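Local coordinates for protein probable glutaredoxin ssr2061 (Synechocystis sp., PDB 4MJE) that probably acts as a glutathione-disulfide oxidoreductase, reducing low-molecular-weight disulfides and proteins with electrons supplied by glutathione, at residues A16-Y21 / K39-Q44. The protein carries 1 engineered substitution. Residues are numbered along the deposited sequence; the frame is centred on the assembly and turned at random.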
loop_
_atom_site.group_PDB
_atom_site.type_symbol
_atom_site.label_atom_id
_atom_site.label_comp_id
_atom_site.label_asym_id
_atom_site.label_seq_id
_atom_site.Cartn_x
_atom_site.Cartn_y
_atom_site.Cartn_z
ATOM N N ALA A 16 -3.317 8.978 4.446
ATOM C CA ALA A 16 -2.455 7.809 4.404
ATOM C C ALA A 16 -1.755 7.718 3.055
ATOM O O ALA A 16 -2.349 7.951 2.008
ATOM C CB ALA A 16 -3.258 6.525 4.668
ATOM N N LYS A 17 -0.471 7.405 3.114
ATOM C CA LYS A 17 0.342 7.147 1.934
ATOM C C LYS A 17 0.445 5.622 1.777
ATOM O O LYS A 17 1.102 4.950 2.583
ATOM C CB LYS A 17 1.709 7.807 2.145
ATOM C CG LYS A 17 2.667 7.669 0.991
ATOM C CD LYS A 17 4.047 8.116 1.416
ATOM C CE LYS A 17 5.062 7.937 0.323
ATOM N NZ LYS A 17 6.426 8.280 0.805
ATOM N N ILE A 18 -0.225 5.081 0.765
ATOM C CA ILE A 18 -0.279 3.646 0.540
ATOM C C ILE A 18 0.360 3.334 -0.800
ATOM O O ILE A 18 -0.037 3.881 -1.825
ATOM C CB ILE A 18 -1.726 3.128 0.576
ATOM C CG1 ILE A 18 -2.371 3.478 1.927
ATOM C CG2 ILE A 18 -1.762 1.628 0.342
ATOM C CD1 ILE A 18 -3.868 3.275 1.992
ATOM N N GLU A 19 1.380 2.472 -0.786
ATOM C CA GLU A 19 2.166 2.147 -1.970
ATOM C C GLU A 19 2.244 0.645 -2.152
ATOM O O GLU A 19 2.460 -0.094 -1.181
ATOM C CB GLU A 19 3.599 2.663 -1.851
ATOM C CG GLU A 19 3.718 4.150 -1.605
ATOM C CD GLU A 19 5.097 4.518 -1.112
ATOM O OE1 GLU A 19 5.946 4.933 -1.932
ATOM O OE2 GLU A 19 5.350 4.385 0.099
ATOM N N ILE A 20 2.088 0.206 -3.391
ATOM C CA ILE A 20 2.302 -1.201 -3.704
ATOM C C ILE A 20 3.082 -1.342 -5.001
ATOM O O ILE A 20 2.714 -0.745 -6.016
ATOM C CB ILE A 20 0.962 -1.989 -3.782
ATOM C CG1 ILE A 20 1.245 -3.472 -4.036
ATOM C CG2 ILE A 20 -0.007 -1.407 -4.823
ATOM C CD1 ILE A 20 0.053 -4.365 -3.905
ATOM N N TYR A 21 4.193 -2.082 -4.929
ATOM C CA TYR A 21 5.000 -2.423 -6.088
ATOM C C TYR A 21 4.523 -3.758 -6.665
ATOM O O TYR A 21 4.321 -4.733 -5.930
ATOM C CB TYR A 21 6.486 -2.569 -5.743
ATOM C CG TYR A 21 7.207 -1.378 -5.156
ATOM C CD1 TYR A 21 8.169 -0.690 -5.885
ATOM C CD2 TYR A 21 7.009 -1.001 -3.829
ATOM C CE1 TYR A 21 8.878 0.364 -5.318
ATOM C CE2 TYR A 21 7.712 0.046 -3.267
ATOM C CZ TYR A 21 8.632 0.708 -4.009
ATOM O OH TYR A 21 9.348 1.725 -3.425
ATOM N N LYS A 39 -11.109 -2.400 -0.115
ATOM C CA LYS A 39 -11.138 -1.454 1.003
ATOM C C LYS A 39 -11.575 -0.037 0.579
ATOM O O LYS A 39 -12.018 0.756 1.411
ATOM C CB LYS A 39 -9.761 -1.384 1.700
ATOM C CG LYS A 39 -9.297 -2.674 2.344
ATOM C CD LYS A 39 -10.167 -3.028 3.513
ATOM C CE LYS A 39 -9.603 -4.205 4.271
ATOM N NZ LYS A 39 -10.472 -4.584 5.385
ATOM N N GLY A 40 -11.420 0.317 -0.695
ATOM C CA GLY A 40 -11.902 1.614 -1.164
ATOM C C GLY A 40 -10.925 2.753 -0.924
ATOM O O GLY A 40 -11.254 3.914 -1.185
ATOM N N VAL A 41 -9.727 2.432 -0.451
ATOM C CA VAL A 41 -8.717 3.440 -0.145
ATOM C C VAL A 41 -8.025 3.933 -1.410
ATOM O O VAL A 41 -7.973 3.257 -2.437
ATOM C CB VAL A 41 -7.665 2.859 0.829
ATOM C CG1 VAL A 41 -8.333 2.474 2.145
ATOM C CG2 VAL A 41 -6.925 1.663 0.181
ATOM N N GLU A 42 -7.505 5.138 -1.307
ATOM C CA GLU A 42 -6.695 5.721 -2.353
ATOM C C GLU A 42 -5.278 5.196 -2.203
ATOM O O GLU A 42 -4.729 5.228 -1.094
ATOM C CB GLU A 42 -6.716 7.230 -2.162
ATOM C CG GLU A 42 -5.794 8.001 -3.063
ATOM C CD GLU A 42 -5.583 9.433 -2.597
ATOM O OE1 GLU A 42 -5.840 9.740 -1.403
ATOM O OE2 GLU A 42 -5.158 10.261 -3.430
ATOM N N PHE A 43 -4.684 4.707 -3.282
ATOM C CA PHE A 43 -3.344 4.145 -3.196
ATOM C C PHE A 43 -2.592 4.286 -4.516
ATOM O O PHE A 43 -3.200 4.482 -5.577
ATOM C CB PHE A 43 -3.353 2.688 -2.693
ATOM C CG PHE A 43 -3.933 1.688 -3.654
ATOM C CD1 PHE A 43 -3.103 0.965 -4.499
ATOM C CD2 PHE A 43 -5.293 1.431 -3.682
ATOM C CE1 PHE A 43 -3.623 0.029 -5.356
ATOM C CE2 PHE A 43 -5.815 0.500 -4.550
ATOM C CZ PHE A 43 -4.972 -0.212 -5.379
ATOM N N GLN A 44 -1.268 4.192 -4.443
ATOM C CA GLN A 44 -0.378 4.332 -5.596
ATOM C C GLN A 44 0.228 2.965 -5.904
ATOM O O GLN A 44 0.798 2.307 -5.019
ATOM C CB GLN A 44 0.720 5.350 -5.278
ATOM C CG GLN A 44 1.453 5.884 -6.484
ATOM C CD GLN A 44 0.612 6.801 -7.337
ATOM O OE1 GLN A 44 -0.469 7.229 -6.933
ATOM N NE2 GLN A 44 1.118 7.131 -8.522
HETATM O O HOH W 1 -2.349 6.621 -0.518
HETATM O O HOH W 2 -3.085 10.342 -0.333
#
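Glu19 and Gln44 form a parallel bridge, in which Gln44 spends both its backbone polar groups on the residues flanking Glu19. Its N donates to Ile18 O at 2.9 Å, almost straight at the hydrogen (174°), and its O accepts from Ile20 N at 3.0 Å; Glu19 CA adds a CH···O contact to the same Gln44 O. Two residues earlier, at Glu42, a water takes the place of the direct bond: it gives hydrogens to Ala16 O and Glu42 O and accepts the one from Ile18 N, so that the pairing continues indirectly where strand 44-47 has not yet begun.

On the face turned to helix 27-39, Ile18 divides its branches. CG2, anti to the backbone N, presses on Phe43 CB at 3.6 Å, while CD1 reaches Val41 CG2 at 3.9 Å, the two side chains crossing at about a right angle. Phe43 CG lies between its backbone N and carbonyl carbon (chi1 69°), which lays the side chain alongside Ile20, the two pointing the same way, and Ile20 CG2 meets Phe43 CD1 at 3.9 Å; Leu33 and Leu36 of the helix receive the ring, and Leu97 of helix 93-97 touches Ile18 and Val41. On the other face, which Glu19 shares with Gln44, Glu19 OE1 is hydrogen-bonded to Tyr46 OH and OE2 forms a salt bridge with Arg61.

Strand 18-22, helix 27-39 and strand 44-47 thus complete the β-α-β crossover that opens the thioredoxin fold of glutaredoxins, with the helix packed over Ile20 and Phe43.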